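Local coordinates for uncharacterized protein lp_2219 (Lactobacillus plantarum, PDB 3HFQ), which is of unknown function but belongs to the lactonase family of seven-bladed beta-propellers, so it may act on a lactone-type substrate, at residues 208-213 / 226-231; 198-203 / 213-218; 231-236 / 259-264; 308-313 / 329-334; 142-147 / 188-193. The protein carries 1 engineered substitution. All coordinates share one frame; numbering follows the deposited sequence.

Interaction 1: 208-213 / 226-231; sequences SSQIAS and LGIVKT
S213 and L226 form the shortest rung between antiparallel strands 210-217 and 222-230, L226 N to S213 O at 2.7 Å. S213 N answers with a bond to G227 O of 2.9 Å; since L226 and G227 both face S213, this end of the ladder is a classic beta bulge. Farther along, I211 and V229 make a regular hydrogen-bonded pair, I211 N to V229 O 2.9 Å and V229 N to I211 O 3.0 Å. T231 N closes the ladder on S209 O (3.0 Å); the T231 hydroxyl adds a weak bond to that oxygen and is held more firmly by N258. A chi1 of 67° sets T231 CG2 beside the backbone N, where it meets I211 CG1 at 3.6 Å, and the two side chains cross at about a right angle. On the other face, I228 CG2 rests against the Q210 amide, 3.5 Å from NE2. The hairpin supplies the two outer strands of one propeller blade: I211, S213 and V229 lean on L275 of strand 275-282 in the next blade, Q210 and A212 touch F187, and A212 bonds through its backbone to L203 of strand 200-205.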
# COMPACT_ATOMS: atom_id res chain seq x y z
N SER A 208 12.50 -10.00 5.05
CA SER A 208 13.89 -10.17 4.63
C SER A 208 14.53 -8.87 4.14
O SER A 208 15.70 -8.86 3.77
CB SER A 208 13.96 -11.21 3.52
OG SER A 208 13.17 -10.81 2.41
N SER A 209 13.76 -7.78 4.15
CA SER A 209 14.27 -6.49 3.69
C SER A 209 14.89 -6.64 2.30
O SER A 209 16.05 -6.28 2.09
CB SER A 209 15.30 -5.94 4.67
OG SER A 209 14.70 -5.59 5.90
N GLN A 210 14.10 -7.16 1.37
CA GLN A 210 14.56 -7.38 -0.00
C GLN A 210 13.48 -7.01 -1.01
O GLN A 210 12.31 -6.84 -0.66
CB GLN A 210 14.90 -8.85 -0.22
CG GLN A 210 16.03 -9.40 0.61
CD GLN A 210 16.25 -10.88 0.39
OE1 GLN A 210 15.34 -11.69 0.59
NE2 GLN A 210 17.45 -11.25 -0.03
N ILE A 211 13.88 -6.88 -2.27
CA ILE A 211 12.93 -6.61 -3.34
C ILE A 211 13.22 -7.64 -4.42
O ILE A 211 14.37 -7.85 -4.80
CB ILE A 211 13.09 -5.21 -3.97
CG1 ILE A 211 12.67 -4.12 -2.96
CG2 ILE A 211 12.19 -5.11 -5.22
CD1 ILE A 211 12.80 -2.70 -3.51
N ALA A 212 12.17 -8.30 -4.89
CA ALA A 212 12.32 -9.29 -5.94
C ALA A 212 11.79 -8.70 -7.24
O ALA A 212 10.69 -8.13 -7.26
CB ALA A 212 11.55 -10.55 -5.58
N SER A 213 12.57 -8.79 -8.31
CA SER A 213 12.10 -8.30 -9.60
C SER A 213 11.43 -9.51 -10.24
O SER A 213 12.00 -10.61 -10.22
CB SER A 213 13.26 -7.82 -10.48
OG SER A 213 13.76 -6.57 -10.05
N LEU A 226 13.16 -12.84 -11.30
CA LEU A 226 14.35 -12.46 -12.05
C LEU A 226 15.61 -12.24 -11.21
O LEU A 226 16.69 -12.71 -11.56
CB LEU A 226 14.07 -11.19 -12.85
CG LEU A 226 13.48 -11.32 -14.26
CD1 LEU A 226 12.76 -12.64 -14.45
CD2 LEU A 226 12.56 -10.14 -14.51
N GLY A 227 15.46 -11.51 -10.11
CA GLY A 227 16.60 -11.23 -9.25
C GLY A 227 16.13 -10.65 -7.93
O GLY A 227 14.95 -10.34 -7.77
N ILE A 228 17.05 -10.50 -6.98
CA ILE A 228 16.72 -9.96 -5.66
C ILE A 228 17.80 -8.99 -5.18
O ILE A 228 18.99 -9.23 -5.38
CB ILE A 228 16.57 -11.10 -4.62
CG1 ILE A 228 15.42 -12.03 -5.02
CG2 ILE A 228 16.32 -10.51 -3.24
CD1 ILE A 228 15.15 -13.14 -4.03
N VAL A 229 17.38 -7.90 -4.55
CA VAL A 229 18.31 -6.91 -4.02
C VAL A 229 17.91 -6.58 -2.58
O VAL A 229 16.76 -6.79 -2.20
CB VAL A 229 18.29 -5.59 -4.84
CG1 VAL A 229 18.84 -5.84 -6.24
CG2 VAL A 229 16.87 -5.04 -4.93
N LYS A 230 18.86 -6.09 -1.78
CA LYS A 230 18.57 -5.74 -0.39
C LYS A 230 18.08 -4.30 -0.33
O LYS A 230 18.45 -3.48 -1.17
CB LYS A 230 19.81 -5.92 0.49
CG LYS A 230 20.33 -7.35 0.54
CD LYS A 230 21.51 -7.53 1.48
CE LYS A 230 21.08 -7.56 2.94
NZ LYS A 230 22.22 -7.90 3.85
N THR A 231 17.26 -3.98 0.66
CA THR A 231 16.73 -2.63 0.79
C THR A 231 17.44 -1.82 1.87
O THR A 231 17.11 -0.65 2.08
CB THR A 231 15.21 -2.65 1.10
OG1 THR A 231 14.98 -3.20 2.40
CG2 THR A 231 14.47 -3.50 0.06

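Interaction 2: 198-203 / 213-218; sequences GQYAFL and SLKYDT. Engineered in segment 213-218: T218 (natural residue Ala).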
# COMPACT_ATOMS: atom_id res chain seq x y z
N GLY A 198 3.48 -3.13 -18.00
CA GLY A 198 2.90 -4.35 -17.46
C GLY A 198 3.71 -5.63 -17.58
O GLY A 198 3.21 -6.70 -17.25
N GLN A 199 4.96 -5.51 -18.02
CA GLN A 199 5.82 -6.67 -18.20
C GLN A 199 6.56 -7.11 -16.93
O GLN A 199 6.91 -8.28 -16.79
CB GLN A 199 6.85 -6.38 -19.29
CG GLN A 199 6.25 -6.14 -20.67
CD GLN A 199 5.76 -7.43 -21.31
OE1 GLN A 199 6.55 -8.32 -21.60
NE2 GLN A 199 4.46 -7.52 -21.53
N TYR A 200 6.77 -6.17 -16.01
CA TYR A 200 7.49 -6.46 -14.78
C TYR A 200 6.75 -6.02 -13.52
O TYR A 200 5.92 -5.12 -13.55
CB TYR A 200 8.85 -5.75 -14.80
CG TYR A 200 9.73 -6.15 -15.96
CD1 TYR A 200 10.59 -7.25 -15.86
CD2 TYR A 200 9.67 -5.47 -17.17
CE1 TYR A 200 11.36 -7.65 -16.95
CE2 TYR A 200 10.44 -5.87 -18.26
CZ TYR A 200 11.28 -6.96 -18.14
OH TYR A 200 12.03 -7.37 -19.22
N ALA A 201 7.07 -6.68 -12.41
CA ALA A 201 6.49 -6.35 -11.12
C ALA A 201 7.63 -6.37 -10.12
O ALA A 201 8.57 -7.16 -10.26
CB ALA A 201 5.42 -7.37 -10.72
N PHE A 202 7.56 -5.51 -9.12
CA PHE A 202 8.60 -5.43 -8.10
C PHE A 202 7.91 -5.73 -6.79
O PHE A 202 6.98 -5.04 -6.38
CB PHE A 202 9.23 -4.04 -8.14
CG PHE A 202 9.78 -3.69 -9.49
CD1 PHE A 202 11.01 -4.19 -9.91
CD2 PHE A 202 9.02 -2.95 -10.39
CE1 PHE A 202 11.48 -3.96 -11.21
CE2 PHE A 202 9.48 -2.71 -11.69
CZ PHE A 202 10.71 -3.21 -12.10
N LEU A 203 8.38 -6.79 -6.13
CA LEU A 203 7.80 -7.27 -4.89
C LEU A 203 8.63 -6.97 -3.65
O LEU A 203 9.81 -7.32 -3.57
CB LEU A 203 7.59 -8.78 -5.01
CG LEU A 203 7.10 -9.60 -3.82
CD1 LEU A 203 5.62 -9.34 -3.58
CD2 LEU A 203 7.33 -11.08 -4.12
N SER A 213 12.57 -8.79 -8.31
CA SER A 213 12.10 -8.30 -9.60
C SER A 213 11.43 -9.51 -10.24
O SER A 213 12.00 -10.61 -10.22
CB SER A 213 13.26 -7.82 -10.48
OG SER A 213 13.76 -6.57 -10.05
N LEU A 214 10.24 -9.32 -10.79
CA LEU A 214 9.51 -10.42 -11.41
C LEU A 214 9.07 -10.07 -12.82
O LEU A 214 8.78 -8.91 -13.11
CB LEU A 214 8.24 -10.74 -10.60
CG LEU A 214 8.34 -10.85 -9.08
CD1 LEU A 214 6.93 -10.92 -8.50
CD2 LEU A 214 9.16 -12.08 -8.69
N LYS A 215 9.04 -11.07 -13.69
CA LYS A 215 8.57 -10.88 -15.06
C LYS A 215 7.14 -11.42 -15.04
O LYS A 215 6.90 -12.52 -14.54
CB LYS A 215 9.42 -11.70 -16.04
CG LYS A 215 8.95 -11.61 -17.49
CD LYS A 215 9.28 -10.25 -18.11
CE LYS A 215 8.66 -10.09 -19.50
NZ LYS A 215 7.17 -10.03 -19.43
N TYR A 216 6.20 -10.66 -15.57
CA TYR A 216 4.81 -11.09 -15.60
C TYR A 216 4.38 -11.35 -17.04
O TYR A 216 4.69 -10.57 -17.94
CB TYR A 216 3.90 -10.01 -14.99
CG TYR A 216 2.43 -10.38 -14.98
CD1 TYR A 216 1.95 -11.38 -14.13
CD2 TYR A 216 1.52 -9.71 -15.80
CE1 TYR A 216 0.59 -11.71 -14.10
CE2 TYR A 216 0.16 -10.03 -15.78
CZ TYR A 216 -0.29 -11.03 -14.93
OH TYR A 216 -1.63 -11.34 -14.89
N ASP A 217 3.66 -12.45 -17.26
CA ASP A 217 3.18 -12.80 -18.60
C ASP A 217 1.65 -12.79 -18.59
O ASP A 217 1.02 -13.60 -17.91
CB ASP A 217 3.70 -14.18 -19.00
CG ASP A 217 3.36 -14.54 -20.44
OD1 ASP A 217 2.68 -13.73 -21.12
OD2 ASP A 217 3.77 -15.62 -20.89
N THR A 218 1.05 -11.88 -19.36
CA THR A 218 -0.40 -11.81 -19.40
C THR A 218 -1.03 -13.07 -19.98
O THR A 218 -2.17 -13.41 -19.65
CB THR A 218 -0.87 -10.59 -20.22
OG1 THR A 218 -0.35 -10.68 -21.55
CG2 THR A 218 -0.38 -9.31 -19.56
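K215 runs alongside Q199, and its amine makes the polar grip of this hairpin. NZ donates to Q199 OE1 at 2.8 Å, from well above the amide plane, and to Q199 O at 3.2 Å; a weak bond to Y216 O adds a third acceptor. Q199 O also takes Y216 N at 2.8 Å, the two donors arriving from opposite faces of its plane. Bends at chi2 and chi4 bring the amine round. The remaining backbone bonds pair A201 with L214, A201 N to L214 O 2.9 Å and L214 N to A201 O 2.8 Å. Apolar contacts fall on both faces: K215 CD lies 3.5 Å from Y200 CE1, while L214 CD1 meets L203 CB at 4.1 Å on the face shared with A201. S213 OG, bonded to G273 O, sits at the edge of the F202 ring, 3.6 Å from CD1. With an alanine in place of K215, Q199 OE1 would probably be left without its ammonium partner, the amide freer to turn, and Y200 CE1 without its aliphatic neighbour. One cation thus gathers two carbonyl oxygens of Q199 and, weakly, that of Y216, so charge–dipole attraction probably reinforces backbone pairing at the hairpin's open end.

Interaction 3: 231-236 / 259-264; sequences TIPADY and RGYNTL. With PO4 (phosphate ion), chain C.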
# COMPACT_ATOMS: atom_id res chain seq x y z
N THR A 231 17.26 -3.98 0.66
CA THR A 231 16.73 -2.63 0.79
C THR A 231 17.44 -1.82 1.87
O THR A 231 17.11 -0.65 2.08
CB THR A 231 15.21 -2.65 1.10
OG1 THR A 231 14.98 -3.20 2.40
CG2 THR A 231 14.47 -3.50 0.06
N ILE A 232 18.41 -2.44 2.54
CA ILE A 232 19.18 -1.79 3.59
C ILE A 232 20.64 -2.25 3.52
O ILE A 232 20.96 -3.20 2.82
CB ILE A 232 18.64 -2.13 5.00
CG1 ILE A 232 18.57 -3.65 5.18
CG2 ILE A 232 17.28 -1.49 5.21
CD1 ILE A 232 18.22 -4.08 6.59
N PRO A 233 21.54 -1.56 4.25
CA PRO A 233 22.96 -1.94 4.24
C PRO A 233 23.16 -3.40 4.62
O PRO A 233 22.42 -3.95 5.43
CB PRO A 233 23.58 -0.98 5.25
CG PRO A 233 22.75 0.25 5.07
CD PRO A 233 21.34 -0.32 5.02
N ALA A 234 24.18 -4.02 4.04
CA ALA A 234 24.48 -5.42 4.31
C ALA A 234 24.84 -5.67 5.77
O ALA A 234 24.61 -6.76 6.28
CB ALA A 234 25.61 -5.89 3.40
N ASP A 235 25.39 -4.66 6.44
CA ASP A 235 25.78 -4.83 7.84
C ASP A 235 24.75 -4.39 8.88
O ASP A 235 25.00 -4.52 10.08
CB ASP A 235 27.11 -4.12 8.10
CG ASP A 235 27.09 -2.67 7.68
OD1 ASP A 235 25.99 -2.12 7.45
OD2 ASP A 235 28.19 -2.07 7.58
N TYR A 236 23.60 -3.87 8.44
CA TYR A 236 22.58 -3.44 9.39
C TYR A 236 21.83 -4.68 9.87
O TYR A 236 20.97 -5.21 9.17
CB TYR A 236 21.60 -2.46 8.76
CG TYR A 236 20.75 -1.74 9.78
CD1 TYR A 236 21.29 -0.74 10.59
CD2 TYR A 236 19.41 -2.10 9.99
CE1 TYR A 236 20.52 -0.11 11.58
CE2 TYR A 236 18.64 -1.47 10.97
CZ TYR A 236 19.20 -0.48 11.76
OH TYR A 236 18.44 0.12 12.74
N ARG A 259 11.13 0.16 7.79
CA ARG A 259 10.75 0.41 9.18
C ARG A 259 11.82 -0.19 10.08
O ARG A 259 11.95 -1.41 10.19
CB ARG A 259 9.40 -0.24 9.49
CG ARG A 259 8.23 0.41 8.79
CD ARG A 259 6.98 -0.44 8.97
NE ARG A 259 7.09 -1.69 8.23
CZ ARG A 259 6.12 -2.59 8.14
NH1 ARG A 259 4.97 -2.39 8.77
NH2 ARG A 259 6.29 -3.70 7.42
N GLY A 260 12.57 0.68 10.74
CA GLY A 260 13.66 0.24 11.60
C GLY A 260 14.86 1.07 11.19
O GLY A 260 15.36 1.88 11.97
N TYR A 261 15.32 0.87 9.96
CA TYR A 261 16.45 1.65 9.45
C TYR A 261 15.87 3.03 9.15
O TYR A 261 16.60 4.02 9.01
CB TYR A 261 17.02 1.01 8.18
CG TYR A 261 18.34 1.59 7.75
CD1 TYR A 261 19.44 1.58 8.61
CD2 TYR A 261 18.50 2.16 6.49
CE1 TYR A 261 20.66 2.14 8.22
CE2 TYR A 261 19.71 2.72 6.09
CZ TYR A 261 20.79 2.70 6.96
OH TYR A 261 21.99 3.24 6.58
N ASN A 262 14.55 3.08 9.06
CA ASN A 262 13.79 4.31 8.82
C ASN A 262 14.26 5.18 7.66
O ASN A 262 14.65 6.34 7.85
CB ASN A 262 13.73 5.14 10.10
CG ASN A 262 13.06 4.39 11.25
OD1 ASN A 262 12.17 3.57 11.03
ND2 ASN A 262 13.48 4.69 12.47
N THR A 263 14.20 4.64 6.45
CA THR A 263 14.60 5.38 5.26
C THR A 263 13.72 5.00 4.09
O THR A 263 12.89 4.10 4.17
CB THR A 263 16.02 5.01 4.80
OG1 THR A 263 16.03 3.63 4.40
CG2 THR A 263 17.04 5.22 5.91
N LEU A 264 13.93 5.72 2.99
CA LEU A 264 13.28 5.41 1.74
C LEU A 264 14.50 5.05 0.92
O LEU A 264 15.48 5.80 0.91
CB LEU A 264 12.59 6.63 1.12
CG LEU A 264 11.32 7.19 1.77
CD1 LEU A 264 10.64 8.14 0.79
CD2 LEU A 264 10.37 6.05 2.13
P PO4 C . 2.79 -5.42 8.73
O1 PO4 C . 3.37 -5.25 10.18
O2 PO4 C . 3.40 -4.32 7.78
O3 PO4 C . 3.16 -6.85 8.18
O4 PO4 C . 1.22 -5.27 8.76
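Y261 drives one edge of its ring into the face of Y236 in a T-shaped (edge-to-face) pair, centroids 4.7 Å apart and planes at 63°. Y261 CD1 stands over the centre of the Y236 ring and touches Y236 CD1 at 3.6 Å. Both tyrosines hold CG anti to the backbone N (chi1 -166° in Y236, -169° in Y261), which throws the two rings across each other between the loops. One face of the Y261 ring receives P233 in a CH-pi contact, P233 CD lying 3.8 Å from the ring centroid and somewhat toward the rim. Purely aliphatic packing adds I232 CG2 against Y261 CB at 3.9 Å. No hydrogen bond crosses between 231-236 and 259-264; polar atoms within each segment, and N240 beside them, shape the loops. A type I turn from P233 to Y236 closes with Y236 N on P233 O and presents P233 to a face of the Y261 ring and Y236 to its edge. In the other loop G260 N donates to N262 OD1 at 2.9 Å, and N240 OD1 accepts from Y261 N; N262 and T263 both face N258, a G1 beta bulge. The ionic group is R259, whose guanidinium meets one phosphate oxygen edge-on, NH1 to O2 2.7 Å and NH2 to O2 3.0 Å, while E206 forms a salt bridge to NH2. The aromatic contact is loop-to-loop packing at the surface of a beta-propeller, whereas R259 reaches into an anion site; the phosphate there probably came from the crystallisation liquor.

Interaction 4: 308-313 / 329-334; sequences DNATLY and VTVPEG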
# COMPACT_ATOMS: atom_id res chain seq x y z
N ASP A 308 4.45 10.08 14.91
CA ASP A 308 3.34 10.96 14.53
C ASP A 308 3.74 12.13 13.64
O ASP A 308 3.25 13.24 13.84
CB ASP A 308 2.68 11.52 15.80
CG ASP A 308 2.25 10.44 16.76
OD1 ASP A 308 2.58 10.55 17.96
OD2 ASP A 308 1.59 9.48 16.32
N ASN A 309 4.62 11.90 12.68
CA ASN A 309 5.01 13.00 11.79
C ASN A 309 5.15 12.59 10.34
O ASN A 309 5.43 11.43 10.03
CB ASN A 309 6.31 13.66 12.28
CG ASN A 309 7.36 12.65 12.72
OD1 ASN A 309 7.24 11.45 12.49
ND2 ASN A 309 8.42 13.16 13.36
N ALA A 310 4.92 13.55 9.46
CA ALA A 310 5.03 13.33 8.03
C ALA A 310 6.21 14.15 7.54
O ALA A 310 6.57 15.16 8.15
CB ALA A 310 3.74 13.77 7.33
N THR A 311 6.81 13.72 6.44
CA THR A 311 7.97 14.40 5.88
C THR A 311 7.77 14.65 4.39
O THR A 311 7.26 13.78 3.67
CB THR A 311 9.24 13.56 6.09
OG1 THR A 311 9.40 13.28 7.48
CG2 THR A 311 10.47 14.31 5.58
N LEU A 312 8.17 15.83 3.94
CA LEU A 312 8.05 16.20 2.53
C LEU A 312 9.42 16.27 1.87
O LEU A 312 10.34 16.89 2.41
CB LEU A 312 7.36 17.57 2.40
CG LEU A 312 7.30 18.14 0.97
CD1 LEU A 312 6.36 17.30 0.12
CD2 LEU A 312 6.83 19.58 1.00
N TYR A 313 9.54 15.65 0.70
CA TYR A 313 10.78 15.67 -0.07
C TYR A 313 10.53 16.25 -1.44
O TYR A 313 9.42 16.19 -1.96
CB TYR A 313 11.33 14.26 -0.34
CG TYR A 313 11.58 13.39 0.85
CD1 TYR A 313 10.63 12.46 1.26
CD2 TYR A 313 12.81 13.43 1.51
CE1 TYR A 313 10.89 11.59 2.31
CE2 TYR A 313 13.08 12.56 2.56
CZ TYR A 313 12.11 11.64 2.95
OH TYR A 313 12.38 10.76 3.96
N VAL A 329 5.70 17.36 10.42
CA VAL A 329 4.33 17.82 10.18
C VAL A 329 3.51 16.79 10.96
O VAL A 329 3.58 15.60 10.67
CB VAL A 329 3.95 17.75 8.70
CG1 VAL A 329 2.47 18.10 8.54
CG2 VAL A 329 4.81 18.71 7.89
N THR A 330 2.74 17.24 11.94
CA THR A 330 1.98 16.31 12.76
C THR A 330 0.79 15.60 12.12
O THR A 330 -0.16 16.23 11.66
CB THR A 330 1.51 16.99 14.07
OG1 THR A 330 2.65 17.55 14.74
CG2 THR A 330 0.84 15.98 14.99
N VAL A 331 0.87 14.27 12.12
CA VAL A 331 -0.17 13.39 11.61
C VAL A 331 -0.14 12.24 12.61
O VAL A 331 0.76 11.40 12.56
CB VAL A 331 0.15 12.82 10.21
CG1 VAL A 331 -0.91 11.79 9.82
CG2 VAL A 331 0.19 13.94 9.18
N PRO A 332 -1.11 12.20 13.53
CA PRO A 332 -1.16 11.14 14.54
C PRO A 332 -1.28 9.70 14.04
O PRO A 332 -2.21 9.36 13.31
CB PRO A 332 -2.33 11.55 15.42
CG PRO A 332 -3.23 12.27 14.48
CD PRO A 332 -2.26 13.11 13.67
N GLU A 333 -0.32 8.87 14.45
CA GLU A 333 -0.31 7.45 14.10
C GLU A 333 -0.48 7.19 12.61
O GLU A 333 -1.10 6.21 12.21
CB GLU A 333 -1.43 6.74 14.87
CG GLU A 333 -1.46 7.04 16.37
CD GLU A 333 -2.59 6.33 17.10
OE1 GLU A 333 -2.62 5.08 17.09
OE2 GLU A 333 -3.45 7.02 17.68
N GLY A 334 0.09 8.06 11.78
CA GLY A 334 -0.03 7.92 10.33
C GLY A 334 0.57 6.66 9.73
O GLY A 334 1.73 6.34 9.99
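D308 OD2 accepts the backbone N-H of E333 at 2.7 Å, on the anti side of the carboxylate. This bond pins the junction where a beta-propeller blade hands its chain to the closing strand: 309-315 and 322-330 form the outer hairpin of one blade, and 334-339 then joins the sheet of strands 2-9, 17-24 and 29-38, the closure by both chain ends often called molecular Velcro. E333 stands in the type II turn from V331 to G334, and D308 reaches it with CG beside its own backbone N (chi1 -54°). The D308 backbone holds the same turn, D308 O receiving V331 N at 3.1 Å. The regular ladder is short. A310 N bonds to V329 O at 2.7 Å, while V329 N returns to A310 O at a longer 3.3 Å. N309 and T330 form the adjoining non-hydrogen-bonded pair, and the N309 amide turns away to T307 and D328. The E333 carboxylate also leads away from D308, its OE2 gripped by the backbone N atoms of K13, T14 and S15 and its OE1 by K12 N; these four N-H groups probably steady its negative charge and tie the turn to the N-terminal blade. A310 and V329 both pack on L30 of strand 29-38, and A310 CB touches V331 CG2 at 4.0 Å.

Interaction 5: 142-147 / 188-193; sequences HIHYTD and GPRHLV. With PO4 (phosphate ion), chain C.
H144 and R190 cross obliquely, ring and guanidinium planes 44° apart, with R190 NE 3.5 Å above the imidazole plane and toward its rim. Lower on the chain R190 CG also lies over that face, a CH-pi contact. R190 runs extended from CG to NE, which carries its tip past the histidine so that both groups address the same phosphate: H144 NE2 bonds to O4 at 2.7 Å, R190 NE to O2 at 2.8 Å and R190 NH2 to O2 at 2.9 Å. H191 is clasped on two sides. R190 NH1 stands over the centre of its ring, and Y145 CD2 covers the opposite face, 3.8 Å from H191 CG; the two aromatic rings are oblique, planes at 55°. Y145 CG is anti to the backbone N (chi1 178°), which lays the ring across L192 at about a right angle, Y145 CE1 to L192 CG 3.9 Å. A water joins Y145 OH, 2.6 Å away, to the carbonyl L192 O. With a serine in place of Y145, H191 would probably lose the cover on one face, L192 its aromatic neighbour and the water its phenol anchor. The strands, innermost in adjacent propeller blades, run nearly parallel, and it is side chains that fill the space between them. E206 forms a salt bridge with R190 and probably offsets part of its charge, and R259 completes the phosphate site; the cluster's basic end is thus consistent with a central site that can receive an anion, the phosphate itself probably coming from the crystallisation liquor.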
# COMPACT_ATOMS: atom_id res chain seq x y z
N HIS A 142 -1.23 -14.77 6.11
CA HIS A 142 -1.36 -13.34 6.35
C HIS A 142 -1.41 -12.59 5.02
O HIS A 142 -0.37 -12.28 4.44
CB HIS A 142 -0.17 -12.85 7.18
CG HIS A 142 -0.10 -13.45 8.56
ND1 HIS A 142 1.09 -13.78 9.17
CD2 HIS A 142 -1.07 -13.75 9.45
CE1 HIS A 142 0.85 -14.26 10.38
NE2 HIS A 142 -0.46 -14.25 10.58
N ILE A 143 -2.62 -12.32 4.53
CA ILE A 143 -2.78 -11.62 3.25
C ILE A 143 -2.54 -10.13 3.49
O ILE A 143 -3.12 -9.55 4.41
CB ILE A 143 -4.20 -11.85 2.67
CG1 ILE A 143 -4.48 -13.35 2.57
CG2 ILE A 143 -4.29 -11.23 1.28
CD1 ILE A 143 -3.47 -14.12 1.72
N HIS A 144 -1.72 -9.51 2.66
CA HIS A 144 -1.39 -8.10 2.86
C HIS A 144 -1.58 -7.20 1.63
O HIS A 144 -1.34 -5.99 1.70
CB HIS A 144 0.06 -7.98 3.32
CG HIS A 144 0.27 -6.95 4.39
ND1 HIS A 144 -0.25 -5.68 4.31
CD2 HIS A 144 0.94 -7.01 5.56
CE1 HIS A 144 0.08 -5.00 5.39
NE2 HIS A 144 0.81 -5.79 6.17
N TYR A 145 -2.01 -7.79 0.52
CA TYR A 145 -2.17 -7.02 -0.70
C TYR A 145 -3.14 -7.71 -1.64
O TYR A 145 -3.07 -8.92 -1.84
CB TYR A 145 -0.79 -6.85 -1.36
CG TYR A 145 -0.75 -6.10 -2.68
CD1 TYR A 145 -1.02 -6.75 -3.88
CD2 TYR A 145 -0.40 -4.75 -2.72
CE1 TYR A 145 -0.93 -6.06 -5.10
CE2 TYR A 145 -0.32 -4.06 -3.93
CZ TYR A 145 -0.58 -4.72 -5.12
OH TYR A 145 -0.50 -4.05 -6.32
N THR A 146 -4.07 -6.92 -2.19
CA THR A 146 -5.06 -7.42 -3.14
C THR A 146 -5.30 -6.30 -4.15
O THR A 146 -6.09 -5.39 -3.91
CB THR A 146 -6.41 -7.74 -2.45
OG1 THR A 146 -6.85 -6.59 -1.71
CG2 THR A 146 -6.27 -8.93 -1.51
N ASP A 147 -4.60 -6.36 -5.28
CA ASP A 147 -4.78 -5.33 -6.30
C ASP A 147 -4.65 -5.90 -7.71
O ASP A 147 -4.13 -7.00 -7.90
CB ASP A 147 -3.78 -4.19 -6.07
CG ASP A 147 -4.42 -2.82 -6.27
OD1 ASP A 147 -5.28 -2.69 -7.17
OD2 ASP A 147 -4.06 -1.88 -5.54
N GLY A 188 8.84 -13.27 3.19
CA GLY A 188 7.80 -12.42 3.75
C GLY A 188 7.30 -11.34 2.80
O GLY A 188 7.38 -10.16 3.11
N PRO A 189 6.76 -11.73 1.62
CA PRO A 189 6.26 -10.78 0.63
C PRO A 189 5.11 -9.94 1.20
O PRO A 189 4.26 -10.46 1.91
CB PRO A 189 5.81 -11.69 -0.51
CG PRO A 189 5.32 -12.91 0.23
CD PRO A 189 6.41 -13.12 1.26
N ARG A 190 5.09 -8.65 0.86
CA ARG A 190 4.07 -7.76 1.40
C ARG A 190 3.26 -7.02 0.35
O ARG A 190 2.04 -7.22 0.23
CB ARG A 190 4.74 -6.75 2.34
CG ARG A 190 3.79 -5.92 3.21
CD ARG A 190 4.60 -4.96 4.08
NE ARG A 190 3.78 -4.22 5.03
CZ ARG A 190 3.11 -3.10 4.75
NH1 ARG A 190 3.16 -2.58 3.53
NH2 ARG A 190 2.41 -2.50 5.70
N HIS A 191 3.93 -6.15 -0.41
CA HIS A 191 3.29 -5.36 -1.46
C HIS A 191 4.11 -5.47 -2.75
O HIS A 191 5.28 -5.84 -2.72
CB HIS A 191 3.24 -3.87 -1.10
CG HIS A 191 2.15 -3.50 -0.13
ND1 HIS A 191 1.76 -2.19 0.06
CD2 HIS A 191 1.38 -4.25 0.68
CE1 HIS A 191 0.80 -2.15 0.96
NE2 HIS A 191 0.55 -3.38 1.36
N LEU A 192 3.48 -5.13 -3.87
CA LEU A 192 4.16 -5.14 -5.16
C LEU A 192 3.62 -4.00 -6.01
O LEU A 192 2.62 -3.38 -5.67
CB LEU A 192 3.96 -6.49 -5.88
CG LEU A 192 2.59 -6.97 -6.38
CD1 LEU A 192 2.11 -6.14 -7.57
CD2 LEU A 192 2.72 -8.43 -6.80
N VAL A 193 4.30 -3.73 -7.12
CA VAL A 193 3.89 -2.67 -8.03
C VAL A 193 4.35 -3.09 -9.43
O VAL A 193 5.45 -3.61 -9.60
CB VAL A 193 4.52 -1.30 -7.65
CG1 VAL A 193 6.04 -1.36 -7.75
CG2 VAL A 193 3.95 -0.21 -8.53
P PO4 C . 2.79 -5.42 8.73
O1 PO4 C . 3.37 -5.25 10.18
O2 PO4 C . 3.40 -4.32 7.78
O3 PO4 C . 3.16 -6.85 8.18
O4 PO4 C . 1.22 -5.27 8.76
O HOH W 1 0.40 -1.68 -6.80

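How the interactions relate
From the N terminus, interaction 5 comes first: it spans the longest loop, bringing the inner strands of two consecutive blades together. Strand 200-205 follows strand 189-194 and bonds to it, F202 N to V193 O, so interaction 2 continues the same sheet. Interactions 2 and 1 cross along the chain and share S213; together they lace strands 200-205, 210-217 and 222-230 into one blade. Interaction 3 starts at T231, where interaction 1 ends, and reaches into the next blade. Its R259 shares a phosphate with H144 and R190 of interaction 5. Interaction 4, last in the chain, closes the final hairpin and touches interaction 3 through Y313 and L264.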